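Local coordinates for pyruvate carboxylase protein (PDB 2QF7) that belongs to the biotin-dependent carboxylase family, a large multidomain protein combining a biotin carboxylase region, a TIM barrel and a biotin-carrier-type region, at residues K16-N21 / R87-S92; V41-E46 / D83-V88; Q884-I889 / E927-M932. All coordinates share one frame; numbering follows the deposited sequence. Where two conformers were deposited one is given.

Contact 1. Residues K16-N21 / R87-S92; sequences KILVAN and RVAKLS
The Rossmann-like parallel sheet near the N terminus, with its 3-2-1-4-5 strand order, illustrates how a crossover helix is laid on a central strand, here through Lys16 and Leu18 against Val88, Ala89 and Ser92. The connection from strand 60-62 to strand 96-98 is a beta-alpha-beta crossover, and its helix 82-92 runs back across the sheet, its segment 87-92 at 157° to strand 16-19. The two axes approach to 9.4 Å. Alternate side chains of the strand serve opposite faces: Leu18 and Lys16 point to this helix, whereas Ile17 and Val19 pack on helix 23-35.

In the middle of the contact Leu18 works through a single methyl. Its CG lies anti to the backbone N (chi1 179°), which carries CD1 forward to CG2 of Val88 at 3.7 Å. The two side chains meet nearly at a right angle, and the same CD1 also reaches the backbone of Ala89, coming within 4.1 Å of Ala89 N.

Farther along the helix the contact turns polar. Lys16 runs extended from the strand to CD, 3.4 Å from Ser92 O, and then bends about the CG-CD bond, which brings NZ onto that carbonyl. The ammonium group has a salt bridge to Glu59 as well, and a backbone carbonyl late in a helix, where the dipole is negative, is probably a favourable second partner for it. The closing bond is well directed: Lys16 NZ donates to Ser92 O over 2.8 Å, with a C=O...N angle of 163°.

Contact 2. Residues V41-E46 / D83-V88; sequences VAIWAE and DEVIRV
Strand 41-44 passes helix segment 83-88 with Ile43 opposite Val85, their CA atoms 7.9 Å apart, so that one isoleucine can span a full turn of the helix. Its two branches divide the work. CG1 stands between the backbone N and the carbonyl carbon (chi1 59°), and from there CD1 extends to Val85 CG2 at 4.0 Å. The other branch, CG2, meets Val88 CG2 at 3.4 Å, closer than carbon atoms usually come. Both valines cross the isoleucine at roughly right angles. The Val88 methyl that fills this tight spot is the branch facing the sheet, while CG1 of the same residue lies over one face of the Arg87 guanidinium, toward its rim.

That guanidinium belongs to a polar cluster flanking the apolar core. Arg87 grips Glu84 side-on, one turn earlier in the helix: NE donates to Glu84 OE2 over 2.9 Å and NH2 to Glu84 OE1 over 2.8 Å. Neither group lies flat with the other, for the nitrogens meet OE1 and OE2 from more than 40° above the carboxylate plane. Gly64 N and His68 NE2 bind the same two oxygens, and Gln62 O takes a further bond from Arg87 NH2, which ties the helix to strand 60-62 and the loop after it.

With buried methyl groups alone crossing between strand and helix, their mutual position rests on close shape fitting, while in the ion pair, its oxygens each shared with one more N-H donor, the paired bonds hold the Arg87 and Glu84 end groups against rotation.

Contact 3. Residues Q884-I889 / E927-M932; sequences QMFGDI and ESVVSM
Phe886 and Met932 give a compact example of an aromatic ring enclosed by methyl groups. The phenylalanine leaves the end of helix 872-885 with its CB directed at helix segment 927-932, and its ring is turned so that a face is presented to Met932. CG, the first ring atom, is 3.9 Å from Met932 CE. At CD1 that methyl is nearest, 3.6 Å away. CE1 is shared, touching Met932 CE on the face and Val929 CG1 at the rim. CZ, the tip, abuts Val929: CG1 is 3.9 Å from Phe886 CZ and lies in the ring plane, at the edge.

The methionine methyl sits 3.7 Å from the ring centroid and 14° off the normal, a CH-pi contact. Its chain leaves the helix with CG anti to the backbone N and bends only at its end (chi3 78°), so that CE turns onto the ring while SD remains above it, 5.4 Å from the centroid, as the more distant part of a Met-aromatic contact. The opposite face of the ring receives another methyl, CE of the neighbouring Met885, which makes a sandwich of two methionines. Ile889 CD1 adds a looser touch on Met932 CE.

The backbone turn explains how both Phe886 and Ile889 come to face the same helix. Gly887, at positive phi, reverses the chain, and Gly887 N bonds to Gln884 O over 2.9 Å. Val899 of helix 895-909 and Leu948 of helix 946-953 also pack on Phe886. This is the interior of a helical region within the conserved carboxylase domain, where a Schellman motif ends one helix and the aromatic residue just past its end is turned into the core.

Overall arrangement
From the N terminus, strand 16-19 opens contact 1 and strand 39-44 opens contact 2; both close on helix 82-92. Contact 2 thus nests inside the longer loop of contact 1, and their closing segments overlap at Arg87 and Val88. The two strands are neighbours in one parallel sheet, joined by backbone pairing such as Ile17 with Val41, and together they fix a single helix on one face. Contact 3 comes in series, far along the chain, and ties the turn that ends helix 872-885 to helix 927-934. Its centre lies about 97 Å from that of contact 1, on the opposite side of the chain's centre, so the contacts secure separate parts of this elongated protein.

Contact 1. Residues K16-N21 / R87-S92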
ATOM      1  N   LYS A  16      44.516   1.993  37.756  1.00 25.58           N
ATOM      2  CA  LYS A  16      43.687   1.393  36.703  1.00 24.99           C
ATOM      3  C   LYS A  16      43.308  -0.038  37.061  1.00 23.54           C
ATOM      4  O   LYS A  16      44.170  -0.870  37.278  1.00 23.90           O
ATOM      5  CB  LYS A  16      44.389   1.405  35.337  1.00 24.39           C
ATOM      6  CG  LYS A  16      43.475   0.944  34.170  1.00 23.63           C
ATOM      7  CD  LYS A  16      44.200   0.967  32.805  1.00 25.23           C
ATOM      8  CE  LYS A  16      44.282   2.382  32.199  1.00 23.91           C
ATOM      9  NZ  LYS A  16      44.774   2.317  30.779  1.00 21.93           N
ATOM     10  N   ILE A  17      42.014  -0.320  37.094  1.00 22.46           N
ATOM     11  CA  ILE A  17      41.551  -1.666  37.420  1.00 21.06           C
ATOM     12  C   ILE A  17      40.820  -2.267  36.220  1.00 21.86           C
ATOM     13  O   ILE A  17      39.855  -1.657  35.713  1.00 21.03           O
ATOM     14  CB  ILE A  17      40.565  -1.645  38.641  1.00 23.05           C
ATOM     15  CG1 ILE A  17      41.304  -1.262  39.931  1.00 20.40           C
ATOM     16  CG2 ILE A  17      39.783  -3.007  38.811  1.00 21.07           C
ATOM     17  CD1 ILE A  17      40.309  -0.891  41.045  1.00 19.41           C
ATOM     18  N   LEU A  18      41.242  -3.461  35.808  1.00 20.82           N
ATOM     19  CA  LEU A  18      40.430  -4.272  34.901  1.00 22.11           C
ATOM     20  C   LEU A  18      39.441  -5.150  35.658  1.00 21.36           C
ATOM     21  O   LEU A  18      39.801  -5.867  36.594  1.00 21.49           O
ATOM     22  CB  LEU A  18      41.294  -5.149  33.993  1.00 20.83           C
ATOM     23  CG  LEU A  18      40.472  -6.014  33.057  1.00 23.18           C
ATOM     24  CD1 LEU A  18      41.099  -6.022  31.672  1.00 26.88           C
ATOM     25  CD2 LEU A  18      40.370  -7.439  33.612  1.00 26.73           C
ATOM     26  N   VAL A  19      38.184  -5.115  35.245  1.00 21.84           N
ATOM     27  CA  VAL A  19      37.201  -5.995  35.854  1.00 21.57           C
ATOM     28  C   VAL A  19      37.048  -7.199  34.996  1.00 21.53           C
ATOM     29  O   VAL A  19      36.574  -7.114  33.831  1.00 21.55           O
ATOM     30  CB  VAL A  19      35.823  -5.287  36.127  1.00 22.31           C
ATOM     31  CG1 VAL A  19      34.828  -6.261  36.791  1.00 21.47           C
ATOM     32  CG2 VAL A  19      36.009  -4.119  37.050  1.00 23.94           C
ATOM     33  N   ALA A  20      37.478  -8.333  35.548  1.00 21.41           N
ATOM     34  CA  ALA A  20      37.407  -9.586  34.805  1.00 21.61           C
ATOM     35  C   ALA A  20      36.015 -10.207  35.018  1.00 21.26           C
ATOM     36  O   ALA A  20      35.889 -11.295  35.588  1.00 22.58           O
ATOM     37  CB  ALA A  20      38.574 -10.564  35.212  1.00 20.96           C
ATOM     38  N   ASN A  21      34.986  -9.485  34.576  1.00 20.27           N
ATOM     39  CA  ASN A  21      33.608  -9.911  34.736  1.00 20.15           C
ATOM     40  C   ASN A  21      32.652  -9.133  33.760  1.00 20.66           C
ATOM     41  O   ASN A  21      33.098  -8.481  32.830  1.00 20.82           O
ATOM     42  CB  ASN A  21      33.199  -9.729  36.217  1.00 19.76           C
ATOM     43  CG  ASN A  21      32.309 -10.865  36.738  1.00 21.46           C
ATOM     44  OD1 ASN A  21      31.208 -11.089  36.231  1.00 20.06           O
ATOM     45  ND2 ASN A  21      32.805 -11.592  37.745  1.00 19.21           N
ATOM     46  N   ARG A  87      46.157 -11.196  28.785  1.00 22.85           N
ATOM     47  CA  ARG A  87      46.493 -10.465  27.544  1.00 23.24           C
ATOM     48  C   ARG A  87      45.922  -9.035  27.528  1.00 22.57           C
ATOM     49  O   ARG A  87      46.655  -8.083  27.274  1.00 21.83           O
ATOM     50  CB  ARG A  87      46.032 -11.232  26.302  1.00 22.56           C
ATOM     51  CG  ARG A  87      46.264 -10.458  24.978  1.00 25.04           C
ATOM     52  CD  ARG A  87      45.636 -11.165  23.744  1.00 25.22           C
ATOM     53  NE  ARG A  87      44.182 -11.232  23.898  1.00 24.96           N
ATOM     54  CZ  ARG A  87      43.313 -10.297  23.526  1.00 26.38           C
ATOM     55  NH1 ARG A  87      43.722  -9.166  22.967  1.00 29.16           N
ATOM     56  NH2 ARG A  87      42.015 -10.482  23.734  1.00 25.09           N
ATOM     57  N   VAL A  88      44.621  -8.877  27.785  1.00 22.60           N
ATOM     58  CA  VAL A  88      44.022  -7.544  27.787  1.00 23.28           C
ATOM     59  C   VAL A  88      44.462  -6.692  28.996  1.00 23.48           C
ATOM     60  O   VAL A  88      44.573  -5.454  28.890  1.00 23.31           O
ATOM     61  CB  VAL A  88      42.444  -7.550  27.575  1.00 23.26           C
ATOM     62  CG1 VAL A  88      42.060  -8.296  26.289  1.00 23.14           C
ATOM     63  CG2 VAL A  88      41.770  -8.157  28.677  1.00 25.70           C
ATOM     64  N   ALA A  89      44.696  -7.333  30.140  1.00 23.64           N
ATOM     65  CA  ALA A  89      45.225  -6.608  31.300  1.00 23.96           C
ATOM     66  C   ALA A  89      46.607  -5.986  30.987  1.00 24.44           C
ATOM     67  O   ALA A  89      46.864  -4.818  31.298  1.00 24.92           O
ATOM     68  CB  ALA A  89      45.277  -7.485  32.467  1.00 24.61           C
ATOM     69  N   LYS A  90      47.469  -6.749  30.326  1.00 24.95           N
ATOM     70  CA  LYS A  90      48.750  -6.232  29.841  1.00 25.88           C
ATOM     71  C   LYS A  90      48.588  -5.108  28.821  1.00 26.38           C
ATOM     72  O   LYS A  90      49.174  -4.034  28.986  1.00 27.15           O
ATOM     73  CB  LYS A  90      49.585  -7.362  29.265  1.00 25.74           C
ATOM     74  CG  LYS A  90      50.207  -8.226  30.328  1.00 26.97           C
ATOM     75  CD  LYS A  90      50.991  -9.351  29.681  1.00 29.84           C
ATOM     76  CE  LYS A  90      51.879 -10.034  30.694  1.00 33.48           C
ATOM     77  NZ  LYS A  90      52.261 -11.382  30.202  1.00 32.75           N
ATOM     78  N   LEU A  91      47.780  -5.344  27.783  1.00 26.43           N
ATOM     79  CA  LEU A  91      47.519  -4.343  26.733  1.00 26.73           C
ATOM     80  C   LEU A  91      47.123  -3.022  27.353  1.00 25.55           C
ATOM     81  O   LEU A  91      47.621  -1.962  26.975  1.00 24.73           O
ATOM     82  CB  LEU A  91      46.337  -4.765  25.848  1.00 27.57           C
ATOM     83  CG  LEU A  91      46.519  -5.223  24.417  1.00 30.95           C
ATOM     84  CD1 LEU A  91      45.177  -5.030  23.703  1.00 31.03           C
ATOM     85  CD2 LEU A  91      47.660  -4.453  23.683  1.00 33.84           C
ATOM     86  N   SER A  92      46.214  -3.096  28.309  1.00 23.92           N
ATOM     87  CA  SER A  92      45.632  -1.904  28.869  1.00 24.19           C
ATOM     88  C   SER A  92      46.488  -1.196  29.938  1.00 23.91           C
ATOM     89  O   SER A  92      46.194  -0.048  30.288  1.00 23.97           O
ATOM     90  CB  SER A  92      44.245  -2.225  29.435  1.00 23.25           C
ATOM     91  OG  SER A  92      44.403  -2.966  30.625  1.00 22.49           O
TER

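Contact 2. Residues V41-E46 / D83-V88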
ATOM      1  N   VAL A  41      38.723  -0.740  33.217  1.00 21.47           N
ATOM      2  CA  VAL A  41      38.802  -1.437  31.940  1.00 21.83           C
ATOM      3  C   VAL A  41      37.739  -2.517  31.970  1.00 21.76           C
ATOM      4  O   VAL A  41      37.708  -3.305  32.896  1.00 20.17           O
ATOM      5  CB  VAL A  41      40.183  -2.127  31.689  1.00 22.48           C
ATOM      6  CG1 VAL A  41      40.280  -2.666  30.240  1.00 22.03           C
ATOM      7  CG2 VAL A  41      41.363  -1.191  31.988  1.00 22.09           C
ATOM      8  N   ALA A  42      36.870  -2.526  30.952  1.00 22.30           N
ATOM      9  CA  ALA A  42      35.918  -3.635  30.691  1.00 21.95           C
ATOM     10  C   ALA A  42      36.418  -4.665  29.677  1.00 22.02           C
ATOM     11  O   ALA A  42      37.177  -4.343  28.738  1.00 21.72           O
ATOM     12  CB  ALA A  42      34.568  -3.101  30.230  1.00 22.15           C
ATOM     13  N   ILE A  43      36.012  -5.918  29.875  1.00 20.74           N
ATOM     14  CA  ILE A  43      36.191  -6.950  28.843  1.00 20.21           C
ATOM     15  C   ILE A  43      34.840  -7.470  28.399  1.00 20.35           C
ATOM     16  O   ILE A  43      33.867  -7.462  29.171  1.00 21.78           O
ATOM     17  CB  ILE A  43      37.092  -8.114  29.291  1.00 20.88           C
ATOM     18  CG1 ILE A  43      36.512  -8.799  30.543  1.00 20.52           C
ATOM     19  CG2 ILE A  43      38.501  -7.588  29.568  1.00 20.09           C
ATOM     20  CD1 ILE A  43      37.177 -10.099  30.843  1.00 23.28           C
ATOM     21  N   TRP A  44      34.759  -7.850  27.142  1.00 20.17           N
ATOM     22  CA  TRP A  44      33.505  -8.333  26.590  1.00 20.69           C
ATOM     23  C   TRP A  44      33.760  -9.436  25.558  1.00 20.52           C
ATOM     24  O   TRP A  44      34.697  -9.378  24.735  1.00 20.05           O
ATOM     25  CB  TRP A  44      32.659  -7.176  26.004  1.00 21.24           C
ATOM     26  CG  TRP A  44      33.405  -6.336  24.956  1.00 22.62           C
ATOM     27  CD1 TRP A  44      34.282  -5.313  25.206  1.00 24.11           C
ATOM     28  CD2 TRP A  44      33.326  -6.447  23.510  1.00 23.26           C
ATOM     29  NE1 TRP A  44      34.776  -4.793  24.012  1.00 23.07           N
ATOM     30  CE2 TRP A  44      34.196  -5.463  22.962  1.00 24.43           C
ATOM     31  CE3 TRP A  44      32.624  -7.287  22.633  1.00 23.24           C
ATOM     32  CZ2 TRP A  44      34.364  -5.293  21.583  1.00 24.21           C
ATOM     33  CZ3 TRP A  44      32.795  -7.111  21.252  1.00 23.91           C
ATOM     34  CH2 TRP A  44      33.670  -6.131  20.744  1.00 24.18           C
ATOM     35  N   ALA A  45      32.916 -10.459  25.635  1.00 20.07           N
ATOM     36  CA  ALA A  45      32.814 -11.497  24.609  1.00 19.41           C
ATOM     37  C   ALA A  45      31.915 -10.967  23.498  1.00 20.04           C
ATOM     38  O   ALA A  45      31.037 -10.125  23.753  1.00 19.84           O
ATOM     39  CB  ALA A  45      32.181 -12.744  25.241  1.00 18.70           C
ATOM     40  N   GLU A  46      32.089 -11.487  22.279  1.00 20.94           N
ATOM     41  CA  GLU A  46      31.277 -11.109  21.124  1.00 21.89           C
ATOM     42  C   GLU A  46      29.773 -11.155  21.405  1.00 22.57           C
ATOM     43  O   GLU A  46      29.030 -10.252  21.018  1.00 21.93           O
ATOM     44  CB  GLU A  46      31.644 -12.007  19.923  1.00 22.24           C
ATOM     45  CG  GLU A  46      30.815 -11.811  18.645  1.00 25.79           C
ATOM     46  CD  GLU A  46      31.008 -10.437  17.982  1.00 30.32           C
ATOM     47  OE1 GLU A  46      32.033  -9.762  18.262  1.00 30.87           O
ATOM     48  OE2 GLU A  46      30.119 -10.035  17.190  1.00 28.64           O
ATOM     49  N   ASP A  83      44.288 -16.773  29.898  1.00 22.26           N
ATOM     50  CA  ASP A  83      45.122 -16.201  28.847  1.00 23.04           C
ATOM     51  C   ASP A  83      44.535 -14.914  28.208  1.00 22.04           C
ATOM     52  O   ASP A  83      45.246 -13.928  28.046  1.00 22.32           O
ATOM     53  CB  ASP A  83      45.413 -17.265  27.793  1.00 23.32           C
ATOM     54  CG  ASP A  83      46.459 -18.301  28.260  1.00 26.37           C
ATOM     55  OD1 ASP A  83      47.105 -18.096  29.317  1.00 28.84           O
ATOM     56  OD2 ASP A  83      46.623 -19.321  27.546  1.00 30.09           O
ATOM     57  N   GLU A  84      43.253 -14.920  27.876  1.00 21.13           N
ATOM     58  CA  GLU A  84      42.596 -13.722  27.355  1.00 21.16           C
ATOM     59  C   GLU A  84      42.566 -12.565  28.354  1.00 21.12           C
ATOM     60  O   GLU A  84      42.828 -11.417  27.995  1.00 21.24           O
ATOM     61  CB  GLU A  84      41.185 -14.043  26.838  1.00 20.38           C
ATOM     62  CG  GLU A  84      41.221 -14.760  25.447  1.00 20.62           C
ATOM     63  CD  GLU A  84      41.726 -13.830  24.346  1.00 21.91           C
ATOM     64  OE1 GLU A  84      40.914 -13.058  23.788  1.00 20.91           O
ATOM     65  OE2 GLU A  84      42.931 -13.849  24.055  1.00 19.42           O
ATOM     66  N   VAL A  85      42.211 -12.868  29.595  1.00 20.62           N
ATOM     67  CA  VAL A  85      42.144 -11.848  30.641  1.00 21.48           C
ATOM     68  C   VAL A  85      43.504 -11.180  30.869  1.00 21.55           C
ATOM     69  O   VAL A  85      43.594  -9.952  30.835  1.00 21.15           O
ATOM     70  CB  VAL A  85      41.506 -12.411  31.939  1.00 21.79           C
ATOM     71  CG1 VAL A  85      41.585 -11.397  33.094  1.00 21.51           C
ATOM     72  CG2 VAL A  85      40.038 -12.783  31.643  1.00 22.96           C
ATOM     73  N   ILE A  86      44.545 -11.985  31.082  1.00 21.61           N
ATOM     74  CA  ILE A  86      45.914 -11.483  31.233  1.00 22.37           C
ATOM     75  C   ILE A  86      46.391 -10.667  29.994  1.00 23.75           C
ATOM     76  O   ILE A  86      46.939  -9.552  30.144  1.00 23.90           O
ATOM     77  CB  ILE A  86      46.892 -12.638  31.562  1.00 22.61           C
ATOM     78  CG1 ILE A  86      46.577 -13.260  32.952  1.00 23.34           C
ATOM     79  CG2 ILE A  86      48.349 -12.182  31.469  1.00 23.06           C
ATOM     80  CD1 ILE A  86      46.267 -12.259  34.049  1.00 23.45           C
ATOM     81  N   ARG A  87      46.157 -11.196  28.785  1.00 22.85           N
ATOM     82  CA  ARG A  87      46.493 -10.465  27.544  1.00 23.24           C
ATOM     83  C   ARG A  87      45.922  -9.035  27.528  1.00 22.57           C
ATOM     84  O   ARG A  87      46.655  -8.083  27.274  1.00 21.83           O
ATOM     85  CB  ARG A  87      46.032 -11.232  26.302  1.00 22.56           C
ATOM     86  CG  ARG A  87      46.264 -10.458  24.978  1.00 25.04           C
ATOM     87  CD  ARG A  87      45.636 -11.165  23.744  1.00 25.22           C
ATOM     88  NE  ARG A  87      44.182 -11.232  23.898  1.00 24.96           N
ATOM     89  CZ  ARG A  87      43.313 -10.297  23.526  1.00 26.38           C
ATOM     90  NH1 ARG A  87      43.722  -9.166  22.967  1.00 29.16           N
ATOM     91  NH2 ARG A  87      42.015 -10.482  23.734  1.00 25.09           N
ATOM     92  N   VAL A  88      44.621  -8.877  27.785  1.00 22.60           N
ATOM     93  CA  VAL A  88      44.022  -7.544  27.787  1.00 23.28           C
ATOM     94  C   VAL A  88      44.462  -6.692  28.996  1.00 23.48           C
ATOM     95  O   VAL A  88      44.573  -5.454  28.890  1.00 23.31           O
ATOM     96  CB  VAL A  88      42.444  -7.550  27.575  1.00 23.26           C
ATOM     97  CG1 VAL A  88      42.060  -8.296  26.289  1.00 23.14           C
ATOM     98  CG2 VAL A  88      41.770  -8.157  28.677  1.00 25.70           C
TER

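Contact 3. Residues Q884-I889 / E927-M932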
ATOM      1  N   GLN A 884     -56.289 -10.095   7.668  1.00 21.47           N
ATOM      2  CA  GLN A 884     -57.689 -10.527   7.659  1.00 22.27           C
ATOM      3  C   GLN A 884     -57.799 -12.030   7.391  1.00 22.80           C
ATOM      4  O   GLN A 884     -58.643 -12.722   7.973  1.00 22.82           O
ATOM      5  CB  GLN A 884     -58.516  -9.760   6.600  1.00 23.74           C
ATOM      6  CG  GLN A 884     -58.777  -8.250   6.911  1.00 26.00           C
ATOM      7  CD  GLN A 884     -59.545  -7.991   8.215  1.00 33.07           C
ATOM      8  OE1 GLN A 884     -60.356  -8.813   8.673  1.00 33.54           O
ATOM      9  NE2 GLN A 884     -59.268  -6.847   8.830  1.00 33.69           N
ATOM     10  N   MET A 885     -56.948 -12.542   6.510  1.00 22.16           N
ATOM     11  CA  MET A 885     -56.893 -13.989   6.219  1.00 22.30           C
ATOM     12  C   MET A 885     -56.626 -14.850   7.472  1.00 22.08           C
ATOM     13  O   MET A 885     -57.204 -15.932   7.625  1.00 22.01           O
ATOM     14  CB  MET A 885     -55.850 -14.278   5.135  1.00 21.26           C
ATOM     15  CG  MET A 885     -55.695 -15.763   4.836  1.00 23.14           C
ATOM     16  SD  MET A 885     -54.442 -16.034   3.585  1.00 24.26           S
ATOM     17  CE  MET A 885     -52.981 -15.766   4.563  1.00 23.11           C
ATOM     18  N   PHE A 886     -55.726 -14.377   8.333  1.00 22.31           N
ATOM     19  CA  PHE A 886     -55.414 -15.012   9.624  1.00 21.97           C
ATOM     20  C   PHE A 886     -56.520 -14.825  10.663  1.00 22.91           C
ATOM     21  O   PHE A 886     -56.448 -15.394  11.758  1.00 22.04           O
ATOM     22  CB  PHE A 886     -54.077 -14.473  10.170  1.00 22.19           C
ATOM     23  CG  PHE A 886     -52.868 -14.943   9.400  1.00 21.35           C
ATOM     24  CD1 PHE A 886     -52.630 -16.307   9.227  1.00 23.88           C
ATOM     25  CD2 PHE A 886     -51.942 -14.030   8.881  1.00 23.00           C
ATOM     26  CE1 PHE A 886     -51.521 -16.769   8.517  1.00 25.13           C
ATOM     27  CE2 PHE A 886     -50.809 -14.469   8.194  1.00 21.67           C
ATOM     28  CZ  PHE A 886     -50.614 -15.872   8.002  1.00 23.82           C
ATOM     29  N   GLY A 887     -57.557 -14.055  10.316  1.00 23.40           N
ATOM     30  CA  GLY A 887     -58.720 -13.894  11.192  1.00 24.06           C
ATOM     31  C   GLY A 887     -58.789 -12.516  11.843  1.00 25.44           C
ATOM     32  O   GLY A 887     -59.707 -12.269  12.664  1.00 25.99           O
ATOM     33  N   ASP A 888     -57.860 -11.619  11.460  1.00 24.08           N
ATOM     34  CA  ASP A 888     -57.721 -10.264  12.014  1.00 23.92           C
ATOM     35  C   ASP A 888     -57.112 -10.365  13.412  1.00 24.33           C
ATOM     36  O   ASP A 888     -57.810 -10.586  14.413  1.00 25.22           O
ATOM     37  CB  ASP A 888     -59.051  -9.463  11.997  1.00 23.82           C
ATOM     38  CG  ASP A 888     -58.842  -7.976  12.298  1.00 25.89           C
ATOM     39  OD1 ASP A 888     -57.664  -7.555  12.521  1.00 22.87           O
ATOM     40  OD2 ASP A 888     -59.856  -7.230  12.322  1.00 23.77           O
ATOM     41  N   ILE A 889     -55.785 -10.312  13.467  1.00 23.08           N
ATOM     42  CA  ILE A 889     -55.090 -10.661  14.675  1.00 22.91           C
ATOM     43  C   ILE A 889     -54.257  -9.487  15.193  1.00 23.51           C
ATOM     44  O   ILE A 889     -53.975  -8.516  14.475  1.00 23.41           O
ATOM     45  CB  ILE A 889     -54.158 -11.871  14.473  1.00 23.69           C
ATOM     46  CG1 ILE A 889     -53.127 -11.599  13.357  1.00 22.22           C
ATOM     47  CG2 ILE A 889     -54.970 -13.163  14.195  1.00 20.91           C
ATOM     48  CD1 ILE A 889     -51.921 -12.540  13.356  1.00 23.32           C
ATOM     49  N   GLU A 927     -42.227 -20.869   7.028  1.00 26.15           N
ATOM     50  CA  GLU A 927     -42.077 -21.619   8.298  0.50 26.23           C
ATOM     51  C   GLU A 927     -42.745 -20.921   9.464  1.00 25.97           C
ATOM     52  O   GLU A 927     -43.270 -21.560  10.405  1.00 25.99           O
ATOM     53  CB  GLU A 927     -40.578 -21.743   8.641  0.50 27.00           C
ATOM     54  CG  GLU A 927     -40.194 -22.815   9.689  0.50 28.90           C
ATOM     55  CD  GLU A 927     -40.298 -22.366  11.156  0.50 34.80           C
ATOM     56  OE1 GLU A 927     -40.247 -21.140  11.452  0.50 37.28           O
ATOM     57  OE2 GLU A 927     -40.421 -23.268  12.026  0.50 36.00           O
ATOM     58  N   SER A 928     -42.661 -19.583   9.458  1.00 24.31           N
ATOM     59  CA  SER A 928     -43.229 -18.799  10.534  1.00 22.69           C
ATOM     60  C   SER A 928     -44.755 -18.926  10.535  1.00 21.04           C
ATOM     61  O   SER A 928     -45.380 -18.898  11.587  1.00 22.12           O
ATOM     62  CB  SER A 928     -42.825 -17.314  10.429  1.00 23.54           C
ATOM     63  OG  SER A 928     -43.337 -16.790   9.219  1.00 23.19           O
ATOM     64  N   VAL A 929     -45.332 -19.024   9.357  1.00 19.31           N
ATOM     65  CA  VAL A 929     -46.767 -19.190   9.174  1.00 20.03           C
ATOM     66  C   VAL A 929     -47.229 -20.571   9.612  1.00 20.71           C
ATOM     67  O   VAL A 929     -48.229 -20.686  10.344  1.00 21.64           O
ATOM     68  CB  VAL A 929     -47.174 -18.888   7.710  1.00 18.99           C
ATOM     69  CG1 VAL A 929     -48.646 -19.204   7.473  1.00 19.87           C
ATOM     70  CG2 VAL A 929     -46.847 -17.384   7.406  1.00 18.04           C
ATOM     71  N   VAL A 930     -46.494 -21.602   9.182  1.00 20.01           N
ATOM     72  CA  VAL A 930     -46.801 -22.977   9.579  1.00 20.96           C
ATOM     73  C   VAL A 930     -46.772 -23.068  11.103  1.00 20.87           C
ATOM     74  O   VAL A 930     -47.694 -23.594  11.688  1.00 21.20           O
ATOM     75  CB  VAL A 930     -45.848 -24.033   8.941  1.00 20.10           C
ATOM     76  CG1 VAL A 930     -46.210 -25.474   9.431  1.00 21.14           C
ATOM     77  CG2 VAL A 930     -45.915 -23.950   7.412  1.00 21.13           C
ATOM     78  N   SER A 931     -45.721 -22.530  11.715  1.00 21.29           N
ATOM     79  CA  SER A 931     -45.530 -22.610  13.159  1.00 22.43           C
ATOM     80  C   SER A 931     -46.620 -21.858  13.931  1.00 22.49           C
ATOM     81  O   SER A 931     -47.093 -22.335  14.959  1.00 22.02           O
ATOM     82  CB  SER A 931     -44.138 -22.084  13.502  1.00 22.70           C
ATOM     83  OG  SER A 931     -44.019 -21.817  14.872  1.00 25.28           O
ATOM     84  N   MET A 932     -47.002 -20.668  13.450  1.00 22.19           N
ATOM     85  CA  MET A 932     -48.102 -19.922  14.051  1.00 21.95           C
ATOM     86  C   MET A 932     -49.433 -20.689  13.979  1.00 20.89           C
ATOM     87  O   MET A 932     -50.160 -20.787  14.978  1.00 20.77           O
ATOM     88  CB  MET A 932     -48.274 -18.547  13.380  1.00 21.22           C
ATOM     89  CG  MET A 932     -49.334 -17.722  14.081  1.00 22.50           C
ATOM     90  SD  MET A 932     -49.406 -16.019  13.555  1.00 23.85           S
ATOM     91  CE  MET A 932     -50.289 -16.282  12.026  1.00 22.28           C
TER